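Branched-chain alpha-ketoacid decarboxylase (Lactococcus lactis, PDB 2VBF) uses thiamine diphosphate and magnesium to decarboxylate branched-chain 2-oxo acids, and probably aromatic ones too, to the corresponding aldehydes. Local coordinates at residues I476-G481 / W501-L506; Y495-M500 / L549-A554; Y429-A434 / M542-L547. All blocks are in the same frame, centred on the assembly; numbering follows the deposited sequence.

Interaction 1 of 3, residues I476-G481 / W501-L506; sequences IINNDG and WNYSKL. With MG (magnesium ion), chain E; TPP (thiamine diphosphate), chain F.
Oxygen O3B of the thiamine diphosphate is gripped by both the magnesium ion, at 2.1 Å, and Asn-479, whose ND2 donates to it. Asn-478 and Asn-479 are the closing NN of the GDG...NN signature of thiamine diphosphate enzymes, and Asp-452 belongs to its GDG. Asn-479 works as a pincer, its OD1 binding magnesium while ND2 lies 3.1 Å from O3B, so metal and phosphate together fix the turn of the amide. The carbonyl O of Gly-481 binds magnesium at 2.0 Å, across the metal from a water that is also hydrogen-bonded to Ile-477 O. Diphosphate O2A and Asp-452 OD1 complete six ligands. Gly-481 has backbone angles that suit glycine, since a CB would jam against the preceding carbonyl.

Behind this site, Asn-478 closes an Asx turn, OD1 accepting from Asp-480 N at 3.1 Å and steadying the bend that leads to the metal ligands. With CG anti to the backbone N (chi1 175°), its amide reaches the Tyr-503 ring and stands 78° from the ring plane. The hydrogen bond of ND2 goes to Glu-546, whereas the tyrosine OH bonds to Gln-456. Further back on the strand, Ile-476 brings its CG2 methyl obliquely to the root of the same ring, 4.1 Å from Tyr-503 CG. At the ring's edge, Asn-478 ND2 sits 3.7 Å from Tyr-503 CE2.

Interaction 2 of 3, residues Y495-M500 / L549-A554; sequences YNDIPM and LEKEDA
Asp-497 and Lys-551 meet through charge alone, in a salt bridge that is long: carboxylate OD1 and ammonium NZ are 3.8 Å apart. The backbones keep well clear, the nearest CA atoms, those of Asp-497 and Lys-551, being 9.7 Å from each other, so two side chains have to span the gap between the loops. One carboxylate oxygen does the facing, because OD2 of Asp-497 is turned off and lies 5.4 Å from Lys-551 NZ. On the lysine side, too, the touch is made by the terminal nitrogen and not by the methylenes. Its chain leaves the backbone with CG lodged between N and the carbonyl carbon (chi1 70°), runs extended, then kinks once at chi3 (62°), and this kink settles the course of the last two atoms. Both charges have other mates: Asp-497 OD1 pairs with Arg-486, and Lys-551 NZ with Asp-480 OD2. The long bridge therefore joins two ion pairs into a chain of alternating charges at the partly exposed surface of the cofactor domain.

Hydrogen bonding shapes the two loops. Segment 549-554 follows strand 542-548 and makes a type I beta turn, closed by Asp-553 N to Glu-550 O at 3.1 Å. Lys-551 takes the second position of that turn, and from there its side chain points across to segment 495-500. The backbone O of Lys-551 accepts from Thr-483, a residue of the thiamine diphosphate site, while Asn-496 ND2 is bonded to the carbonyls of His-489 and Gly-490.

Apolar packing contributes nothing directly between the two loops, which bury just 36 Å² against each other. Met-500 instead lies on Asn-478 and Asp-480.

Interaction 3 of 3, residues Y429-A434 / M542-L547; sequences YTFPAA and MYWIEL
Phe-431 and Trp-544 meet as an offset edge-to-face pair: the rim of the indole's six-membered ring is directed at the face of the phenyl ring, with the planes 68° apart. The centroids are separated by 5.7 Å. The touching carbons belong to the outer rim of the indole, where Trp-544 CZ3 comes to 3.8 Å from Phe-431 CE1, and CH2 beside it shares the contact with CZ. Phe-431 extends from its helix with CG trans to the backbone N (chi1 178°), which carries the ring out toward the sheet; the tryptophan is similarly extended from its strand. The five-membered ring of the indole is busy elsewhere, NE1 donating to the carbonyl of Tyr-503, which helps to set how the indole is turned. Leu-455 of helix 452-458 touches both aromatic side chains, while Leu-448 and Ile-450 of strand 445-451 pack on Phe-431. An alanine at Phe-431 has no ring to meet the indole's rim, and a gap between helix and sheet would probably open there. This buried aromatic pairing joins helix 430-440 to strand 542-548 across one side of a parallel alpha/beta sheet, the fold of the diphosphate-binding domain in thiamine diphosphate enzymes.

Overall arrangement
Interactions 1 and 3 share a sheet, strands 473-478 and 542-548 being neighbours in it: Ile-476 O accepts from Leu-547 N at 2.8 Å, and Ile-476 CD1 packs on Trp-544 CE2 at 3.6 Å. Toward the carboxyl ends of the strands, the contacts pass from the buried interior in interaction 3, where Phe-431 lies about 10 Å from the cofactor (side chain to ligand), through the metal site in interaction 1, to the surface loops of interaction 2. There Asp-480 OD2 and Lys-551 NZ form a 3.0 Å salt bridge linking interactions 1 and 2, with the Lys-551 side chain about 7 Å from the magnesium ion. Interactions 1 and 2 also touch the second subunit.

Interaction 1 of 3, residues I476-G481 / W501-L506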
loop_
_atom_site.group_PDB
_atom_site.type_symbol
_atom_site.label_atom_id
_atom_site.label_comp_id
_atom_site.label_asym_id
_atom_site.label_seq_id
_atom_site.Cartn_x
_atom_site.Cartn_y
_atom_site.Cartn_z
ATOM N N ILE A 476 -10.521 -19.905 -1.523
ATOM C CA ILE A 476 -9.986 -19.224 -0.330
ATOM C C ILE A 476 -9.691 -20.298 0.718
ATOM O O ILE A 476 -10.609 -21.002 1.168
ATOM C CB ILE A 476 -10.972 -18.174 0.253
ATOM C CG1 ILE A 476 -11.360 -17.118 -0.796
ATOM C CG2 ILE A 476 -10.365 -17.500 1.495
ATOM C CD1 ILE A 476 -12.421 -17.540 -1.778
ATOM N N ILE A 477 -8.420 -20.435 1.105
ATOM C CA ILE A 477 -8.039 -21.445 2.087
ATOM C C ILE A 477 -8.193 -20.893 3.504
ATOM O O ILE A 477 -7.336 -20.199 4.015
ATOM C CB ILE A 477 -6.633 -22.003 1.861
ATOM C CG1 ILE A 477 -6.530 -22.592 0.445
ATOM C CG2 ILE A 477 -6.310 -23.042 2.914
ATOM C CD1 ILE A 477 -5.209 -23.238 0.127
ATOM N N ASN A 478 -9.320 -21.220 4.126
ATOM C CA ASN A 478 -9.562 -20.809 5.488
ATOM C C ASN A 478 -8.973 -21.865 6.419
ATOM O O ASN A 478 -9.596 -22.910 6.660
ATOM C CB ASN A 478 -11.058 -20.618 5.731
ATOM C CG ASN A 478 -11.371 -20.293 7.177
ATOM O OD1 ASN A 478 -10.485 -20.313 8.039
ATOM N ND2 ASN A 478 -12.630 -20.006 7.457
ATOM N N ASN A 479 -7.773 -21.596 6.926
ATOM C CA ASN A 479 -7.137 -22.440 7.942
ATOM C C ASN A 479 -6.889 -21.661 9.244
ATOM O O ASN A 479 -5.965 -21.971 9.998
ATOM C CB ASN A 479 -5.869 -23.119 7.423
ATOM C CG ASN A 479 -4.908 -22.142 6.826
ATOM O OD1 ASN A 479 -5.032 -20.948 7.063
ATOM N ND2 ASN A 479 -3.979 -22.622 6.025
ATOM N N ASP A 480 -7.736 -20.668 9.490
ATOM C CA ASP A 480 -7.740 -19.935 10.747
ATOM C C ASP A 480 -6.378 -19.281 11.030
ATOM O O ASP A 480 -5.847 -19.389 12.143
ATOM C CB ASP A 480 -8.146 -20.889 11.883
ATOM C CG ASP A 480 -8.502 -20.168 13.176
ATOM O OD1 ASP A 480 -8.914 -18.976 13.132
ATOM O OD2 ASP A 480 -8.356 -20.816 14.233
ATOM N N GLY A 481 -5.843 -18.565 10.031
ATOM C CA GLY A 481 -4.605 -17.776 10.188
ATOM C C GLY A 481 -3.452 -18.095 9.242
ATOM O O GLY A 481 -3.659 -18.648 8.150
ATOM N N TRP A 501 -13.155 -13.841 9.078
ATOM C CA TRP A 501 -14.288 -13.358 8.314
ATOM C C TRP A 501 -15.148 -14.528 7.839
ATOM O O TRP A 501 -14.699 -15.674 7.812
ATOM C CB TRP A 501 -13.826 -12.576 7.092
ATOM C CG TRP A 501 -12.903 -11.441 7.360
ATOM C CD1 TRP A 501 -12.575 -10.901 8.569
ATOM C CD2 TRP A 501 -12.202 -10.688 6.375
ATOM N NE1 TRP A 501 -11.698 -9.853 8.395
ATOM C CE2 TRP A 501 -11.451 -9.705 7.054
ATOM C CE3 TRP A 501 -12.128 -10.757 4.982
ATOM C CZ2 TRP A 501 -10.636 -8.785 6.381
ATOM C CZ3 TRP A 501 -11.319 -9.842 4.314
ATOM C CH2 TRP A 501 -10.585 -8.872 5.019
ATOM N N ASN A 502 -16.377 -14.212 7.446
ATOM C CA ASN A 502 -17.246 -15.155 6.738
ATOM C C ASN A 502 -16.956 -15.062 5.249
ATOM O O ASN A 502 -17.676 -14.399 4.504
ATOM C CB ASN A 502 -18.717 -14.860 7.057
ATOM C CG ASN A 502 -19.021 -14.998 8.538
ATOM O OD1 ASN A 502 -18.740 -16.034 9.142
ATOM N ND2 ASN A 502 -19.568 -13.953 9.134
ATOM N N TYR A 503 -15.884 -15.737 4.836
ATOM C CA TYR A 503 -15.298 -15.557 3.488
ATOM C C TYR A 503 -16.307 -15.829 2.377
ATOM O O TYR A 503 -16.345 -15.108 1.404
ATOM C CB TYR A 503 -14.031 -16.414 3.323
ATOM C CG TYR A 503 -12.990 -16.041 4.359
ATOM C CD1 TYR A 503 -12.309 -14.830 4.275
ATOM C CD2 TYR A 503 -12.730 -16.869 5.439
ATOM C CE1 TYR A 503 -11.379 -14.459 5.252
ATOM C CE2 TYR A 503 -11.818 -16.519 6.413
ATOM C CZ TYR A 503 -11.141 -15.294 6.318
ATOM O OH TYR A 503 -10.246 -14.941 7.299
ATOM N N SER A 504 -17.146 -16.851 2.545
ATOM C CA SER A 504 -18.102 -17.223 1.497
ATOM C C SER A 504 -19.171 -16.144 1.237
ATOM O O SER A 504 -19.781 -16.106 0.160
ATOM C CB SER A 504 -18.763 -18.572 1.823
ATOM O OG SER A 504 -19.708 -18.431 2.867
ATOM N N LYS A 505 -19.375 -15.259 2.211
ATOM C CA LYS A 505 -20.381 -14.209 2.123
ATOM C C LYS A 505 -19.848 -12.886 1.562
ATOM O O LYS A 505 -20.611 -11.936 1.379
ATOM C CB LYS A 505 -21.001 -13.976 3.506
ATOM C CG LYS A 505 -21.608 -15.218 4.153
ATOM C CD LYS A 505 -22.619 -15.930 3.264
ATOM C CE LYS A 505 -23.149 -17.181 3.960
ATOM N NZ LYS A 505 -24.172 -17.889 3.136
ATOM N N LEU A 506 -18.552 -12.819 1.258
ATOM C CA LEU A 506 -17.977 -11.594 0.706
ATOM C C LEU A 506 -18.628 -11.108 -0.606
ATOM O O LEU A 506 -18.999 -9.935 -0.714
ATOM C CB LEU A 506 -16.443 -11.727 0.577
ATOM C CG LEU A 506 -15.703 -11.674 1.923
ATOM C CD1 LEU A 506 -14.270 -12.196 1.779
ATOM C CD2 LEU A 506 -15.718 -10.244 2.530
HETATM MG MG MG E . -4.191 -19.164 6.235
HETATM N "N1'" TPP F . 3.422 -9.025 4.427
HETATM C "C2'" TPP F . 3.544 -9.031 3.061
HETATM C CM2 TPP F . 3.053 -7.845 2.281
HETATM N "N3'" TPP F . 4.123 -10.111 2.443
HETATM C "C4'" TPP F . 4.585 -11.185 3.174
HETATM N "N4'" TPP F . 5.146 -12.187 2.539
HETATM C "C5'" TPP F . 4.441 -11.200 4.566
HETATM C "C6'" TPP F . 3.857 -10.106 5.193
HETATM C "C7'" TPP F . 4.904 -12.375 5.396
HETATM N N3 TPP F . 4.107 -13.574 5.154
HETATM C C2 TPP F . 4.420 -14.613 4.297
HETATM S S1 TPP F . 3.355 -15.829 4.231
HETATM C C5 TPP F . 2.446 -15.088 5.351
HETATM C C4 TPP F . 2.945 -13.863 5.797
HETATM C CM4 TPP F . 2.295 -12.985 6.831
HETATM C C6 TPP F . 1.185 -15.790 5.814
HETATM C C7 TPP F . 0.168 -16.060 4.715
HETATM O O7 TPP F . -0.927 -16.683 5.343
HETATM P PA TPP F . -2.147 -17.284 4.510
HETATM O O1A TPP F . -2.482 -16.414 3.319
HETATM O O2A TPP F . -3.322 -17.434 5.459
HETATM O O3A TPP F . -1.537 -18.669 3.941
HETATM P PB TPP F . -1.546 -20.130 4.649
HETATM O O1B TPP F . -0.104 -20.524 4.800
HETATM O O2B TPP F . -2.226 -21.041 3.666
HETATM O O3B TPP F . -2.281 -20.081 5.959
HETATM O O HOH W 1 -4.658 -19.927 4.315
#

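Interaction 2 of 3, residues Y495-M500 / L549-A554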
loop_
_atom_site.group_PDB
_atom_site.type_symbol
_atom_site.label_atom_id
_atom_site.label_comp_id
_atom_site.label_asym_id
_atom_site.label_seq_id
_atom_site.Cartn_x
_atom_site.Cartn_y
_atom_site.Cartn_z
ATOM N N TYR A 495 0.190 -13.811 17.218
ATOM C CA TYR A 495 0.405 -13.004 16.027
ATOM C C TYR A 495 0.151 -13.775 14.734
ATOM O O TYR A 495 0.081 -13.166 13.664
ATOM C CB TYR A 495 1.795 -12.351 16.017
ATOM C CG TYR A 495 2.968 -13.282 16.191
ATOM C CD1 TYR A 495 3.360 -14.173 15.182
ATOM C CD2 TYR A 495 3.711 -13.259 17.360
ATOM C CE1 TYR A 495 4.441 -15.018 15.348
ATOM C CE2 TYR A 495 4.806 -14.076 17.526
ATOM C CZ TYR A 495 5.172 -14.969 16.527
ATOM O OH TYR A 495 6.261 -15.799 16.703
ATOM N N ASN A 496 0.037 -15.106 14.812
ATOM C CA ASN A 496 -0.265 -15.926 13.631
ATOM C C ASN A 496 -1.763 -16.134 13.453
ATOM O O ASN A 496 -2.218 -16.698 12.451
ATOM C CB ASN A 496 0.517 -17.246 13.674
ATOM C CG ASN A 496 1.965 -17.064 13.250
ATOM O OD1 ASN A 496 2.274 -16.174 12.444
ATOM N ND2 ASN A 496 2.865 -17.889 13.785
ATOM N N ASP A 497 -2.525 -15.643 14.430
ATOM C CA ASP A 497 -3.979 -15.601 14.345
ATOM C C ASP A 497 -4.441 -14.337 13.614
ATOM O O ASP A 497 -3.811 -13.278 13.731
ATOM C CB ASP A 497 -4.607 -15.621 15.744
ATOM C CG ASP A 497 -4.400 -16.930 16.468
ATOM O OD1 ASP A 497 -4.585 -17.999 15.842
ATOM O OD2 ASP A 497 -4.095 -16.887 17.676
ATOM N N ILE A 498 -5.549 -14.452 12.889
ATOM C CA ILE A 498 -6.221 -13.317 12.255
ATOM C C ILE A 498 -7.712 -13.336 12.585
ATOM O O ILE A 498 -8.258 -14.394 12.936
ATOM C CB ILE A 498 -6.048 -13.335 10.717
ATOM C CG1 ILE A 498 -6.809 -14.519 10.085
ATOM C CG2 ILE A 498 -4.561 -13.372 10.368
ATOM C CD1 ILE A 498 -6.514 -14.754 8.594
ATOM N N PRO A 499 -8.380 -12.185 12.486
ATOM C CA PRO A 499 -9.836 -12.182 12.670
ATOM C C PRO A 499 -10.512 -13.051 11.601
ATOM O O PRO A 499 -10.179 -12.925 10.421
ATOM C CB PRO A 499 -10.204 -10.694 12.535
ATOM C CG PRO A 499 -8.926 -9.953 12.746
ATOM C CD PRO A 499 -7.875 -10.832 12.191
ATOM N N MET A 500 -11.406 -13.968 11.984
ATOM C CA MET A 500 -12.035 -14.813 10.968
ATOM C C MET A 500 -13.253 -14.123 10.362
ATOM O O MET A 500 -14.259 -13.856 11.035
ATOM C CB MET A 500 -12.417 -16.221 11.475
ATOM C CG MET A 500 -12.786 -17.198 10.298
ATOM S SD MET A 500 -13.209 -18.855 10.850
ATOM C CE MET A 500 -11.575 -19.415 11.322
ATOM N N LEU A 549 -9.682 -25.894 6.101
ATOM C CA LEU A 549 -8.586 -26.799 6.401
ATOM C C LEU A 549 -8.011 -26.482 7.777
ATOM O O LEU A 549 -8.191 -25.375 8.292
ATOM C CB LEU A 549 -7.501 -26.705 5.322
ATOM C CG LEU A 549 -7.871 -27.441 4.023
ATOM C CD1 LEU A 549 -8.423 -26.476 2.975
ATOM C CD2 LEU A 549 -6.703 -28.247 3.477
ATOM N N GLU A 550 -7.339 -27.458 8.381
ATOM C CA GLU A 550 -6.807 -27.290 9.731
ATOM C C GLU A 550 -5.573 -26.396 9.727
ATOM O O GLU A 550 -4.759 -26.447 8.809
ATOM C CB GLU A 550 -6.468 -28.645 10.360
ATOM C CG GLU A 550 -7.657 -29.592 10.489
ATOM C CD GLU A 550 -8.744 -29.063 11.410
ATOM O OE1 GLU A 550 -8.417 -28.366 12.396
ATOM O OE2 GLU A 550 -9.937 -29.348 11.152
ATOM N N LYS A 551 -5.434 -25.575 10.762
ATOM C CA LYS A 551 -4.291 -24.667 10.854
ATOM C C LYS A 551 -2.943 -25.394 10.913
ATOM O O LYS A 551 -1.925 -24.862 10.464
ATOM C CB LYS A 551 -4.452 -23.730 12.054
ATOM C CG LYS A 551 -4.308 -24.350 13.414
ATOM C CD LYS A 551 -4.374 -23.282 14.515
ATOM C CE LYS A 551 -5.719 -22.576 14.514
ATOM N NZ LYS A 551 -5.852 -21.603 15.615
ATOM N N GLU A 552 -2.947 -26.614 11.454
ATOM C CA GLU A 552 -1.729 -27.418 11.612
ATOM C C GLU A 552 -1.331 -28.151 10.336
ATOM O O GLU A 552 -0.244 -28.726 10.260
ATOM C CB GLU A 552 -1.910 -28.460 12.718
ATOM C CG GLU A 552 -2.240 -27.869 14.081
ATOM C CD GLU A 552 -3.727 -27.660 14.333
ATOM O OE1 GLU A 552 -4.568 -27.935 13.442
ATOM O OE2 GLU A 552 -4.053 -27.214 15.450
ATOM N N ASP A 553 -2.214 -28.135 9.343
ATOM C CA ASP A 553 -2.014 -28.890 8.107
ATOM C C ASP A 553 -1.233 -28.067 7.080
ATOM O O ASP A 553 -1.623 -26.957 6.733
ATOM C CB ASP A 553 -3.376 -29.291 7.551
ATOM C CG ASP A 553 -3.295 -30.261 6.380
ATOM O OD1 ASP A 553 -2.223 -30.837 6.110
ATOM O OD2 ASP A 553 -4.344 -30.427 5.725
ATOM N N ALA A 554 -0.128 -28.624 6.611
ATOM C CA ALA A 554 0.684 -27.998 5.567
ATOM C C ALA A 554 1.087 -29.052 4.533
ATOM O O ALA A 554 1.337 -30.200 4.900
ATOM C CB ALA A 554 1.914 -27.378 6.176
#

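Interaction 3 of 3, residues Y429-A434 / M542-L547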
loop_
_atom_site.group_PDB
_atom_site.type_symbol
_atom_site.label_atom_id
_atom_site.label_comp_id
_atom_site.label_asym_id
_atom_site.label_seq_id
_atom_site.Cartn_x
_atom_site.Cartn_y
_atom_site.Cartn_z
ATOM N N TYR A 429 -0.885 -10.128 -3.211
ATOM C CA TYR A 429 -0.610 -9.933 -4.629
ATOM C C TYR A 429 -1.559 -10.719 -5.538
ATOM O O TYR A 429 -2.071 -10.180 -6.522
ATOM C CB TYR A 429 0.855 -10.325 -4.946
ATOM C CG TYR A 429 1.113 -10.554 -6.420
ATOM C CD1 TYR A 429 1.284 -9.492 -7.284
ATOM C CD2 TYR A 429 1.171 -11.845 -6.940
ATOM C CE1 TYR A 429 1.515 -9.712 -8.644
ATOM C CE2 TYR A 429 1.393 -12.075 -8.295
ATOM C CZ TYR A 429 1.552 -10.991 -9.141
ATOM O OH TYR A 429 1.762 -11.208 -10.492
ATOM N N THR A 430 -1.758 -11.998 -5.220
ATOM C CA THR A 430 -2.392 -12.914 -6.170
ATOM C C THR A 430 -3.848 -12.602 -6.529
ATOM O O THR A 430 -4.298 -12.963 -7.622
ATOM C CB THR A 430 -2.302 -14.392 -5.727
ATOM O OG1 THR A 430 -2.849 -14.533 -4.415
ATOM C CG2 THR A 430 -0.838 -14.873 -5.784
ATOM N N PHE A 431 -4.583 -11.967 -5.627
ATOM C CA PHE A 431 -5.991 -11.708 -5.888
ATOM C C PHE A 431 -6.157 -10.658 -6.998
ATOM O O PHE A 431 -6.679 -10.977 -8.065
ATOM C CB PHE A 431 -6.803 -11.452 -4.601
ATOM C CG PHE A 431 -8.261 -11.126 -4.858
ATOM C CD1 PHE A 431 -9.040 -11.932 -5.703
ATOM C CD2 PHE A 431 -8.856 -10.039 -4.252
ATOM C CE1 PHE A 431 -10.390 -11.611 -5.945
ATOM C CE2 PHE A 431 -10.197 -9.710 -4.504
ATOM C CZ PHE A 431 -10.963 -10.517 -5.339
ATOM N N PRO A 432 -5.657 -9.418 -6.808
ATOM C CA PRO A 432 -5.726 -8.516 -7.964
ATOM C C PRO A 432 -4.953 -9.034 -9.191
ATOM O O PRO A 432 -5.378 -8.837 -10.338
ATOM C CB PRO A 432 -5.118 -7.205 -7.431
ATOM C CG PRO A 432 -5.187 -7.309 -5.930
ATOM C CD PRO A 432 -5.065 -8.770 -5.623
ATOM N N ALA A 433 -3.808 -9.667 -8.965
ATOM C CA ALA A 433 -2.999 -10.182 -10.080
ATOM C C ALA A 433 -3.772 -11.216 -10.918
ATOM O O ALA A 433 -3.737 -11.181 -12.154
ATOM C CB ALA A 433 -1.687 -10.774 -9.561
ATOM N N ALA A 434 -4.484 -12.127 -10.253
ATOM C CA ALA A 434 -5.310 -13.106 -10.950
ATOM C C ALA A 434 -6.376 -12.432 -11.803
ATOM O O ALA A 434 -6.656 -12.878 -12.924
ATOM C CB ALA A 434 -5.950 -14.067 -9.959
ATOM N N MET A 542 -18.490 -16.405 -11.982
ATOM C CA MET A 542 -17.358 -16.465 -11.077
ATOM C C MET A 542 -17.724 -17.411 -9.935
ATOM O O MET A 542 -18.881 -17.454 -9.498
ATOM C CB MET A 542 -17.059 -15.062 -10.524
ATOM C CG MET A 542 -15.876 -14.968 -9.583
ATOM S SD MET A 542 -15.462 -13.244 -9.262
ATOM C CE MET A 542 -14.753 -13.396 -7.629
ATOM N N TYR A 543 -16.746 -18.169 -9.459
ATOM C CA TYR A 543 -16.936 -19.038 -8.311
ATOM C C TYR A 543 -16.052 -18.571 -7.153
ATOM O O TYR A 543 -14.888 -18.218 -7.357
ATOM C CB TYR A 543 -16.688 -20.504 -8.682
ATOM C CG TYR A 543 -17.902 -21.072 -9.362
ATOM C CD1 TYR A 543 -18.259 -20.646 -10.639
ATOM C CD2 TYR A 543 -18.732 -21.982 -8.716
ATOM C CE1 TYR A 543 -19.402 -21.129 -11.268
ATOM C CE2 TYR A 543 -19.874 -22.474 -9.336
ATOM C CZ TYR A 543 -20.200 -22.048 -10.611
ATOM O OH TYR A 543 -21.335 -22.524 -11.222
ATOM N N TRP A 544 -16.645 -18.541 -5.961
ATOM C CA TRP A 544 -15.997 -18.063 -4.743
ATOM C C TRP A 544 -16.159 -19.148 -3.673
ATOM O O TRP A 544 -17.221 -19.285 -3.057
ATOM C CB TRP A 544 -16.651 -16.763 -4.312
ATOM C CG TRP A 544 -15.933 -16.018 -3.238
ATOM C CD1 TRP A 544 -16.220 -16.009 -1.896
ATOM C CD2 TRP A 544 -14.807 -15.145 -3.411
ATOM N NE1 TRP A 544 -15.346 -15.185 -1.237
ATOM C CE2 TRP A 544 -14.464 -14.647 -2.137
ATOM C CE3 TRP A 544 -14.051 -14.748 -4.518
ATOM C CZ2 TRP A 544 -13.398 -13.762 -1.938
ATOM C CZ3 TRP A 544 -12.995 -13.870 -4.321
ATOM C CH2 TRP A 544 -12.681 -13.385 -3.034
ATOM N N ILE A 545 -15.102 -19.929 -3.482
ATOM C CA ILE A 545 -15.176 -21.182 -2.764
ATOM C C ILE A 545 -14.307 -21.141 -1.525
ATOM O O ILE A 545 -13.074 -21.139 -1.618
ATOM C CB ILE A 545 -14.732 -22.349 -3.671
ATOM C CG1 ILE A 545 -15.623 -22.423 -4.916
ATOM C CG2 ILE A 545 -14.732 -23.671 -2.904
ATOM C CD1 ILE A 545 -14.960 -23.147 -6.083
ATOM N N GLU A 546 -14.958 -21.135 -0.361
ATOM C CA GLU A 546 -14.241 -21.158 0.904
ATOM C C GLU A 546 -13.896 -22.606 1.250
ATOM O O GLU A 546 -14.793 -23.424 1.486
ATOM C CB GLU A 546 -15.076 -20.501 2.010
ATOM C CG GLU A 546 -14.401 -20.541 3.387
ATOM C CD GLU A 546 -15.214 -19.875 4.474
ATOM O OE1 GLU A 546 -16.243 -19.234 4.159
ATOM O OE2 GLU A 546 -14.797 -19.988 5.648
ATOM N N LEU A 547 -12.600 -22.921 1.255
ATOM C CA LEU A 547 -12.105 -24.240 1.667
ATOM C C LEU A 547 -11.735 -24.184 3.135
ATOM O O LEU A 547 -10.986 -23.296 3.552
ATOM C CB LEU A 547 -10.872 -24.648 0.856
ATOM C CG LEU A 547 -11.014 -24.635 -0.668
ATOM C CD1 LEU A 547 -9.688 -25.030 -1.311
ATOM C CD2 LEU A 547 -12.151 -25.566 -1.133
#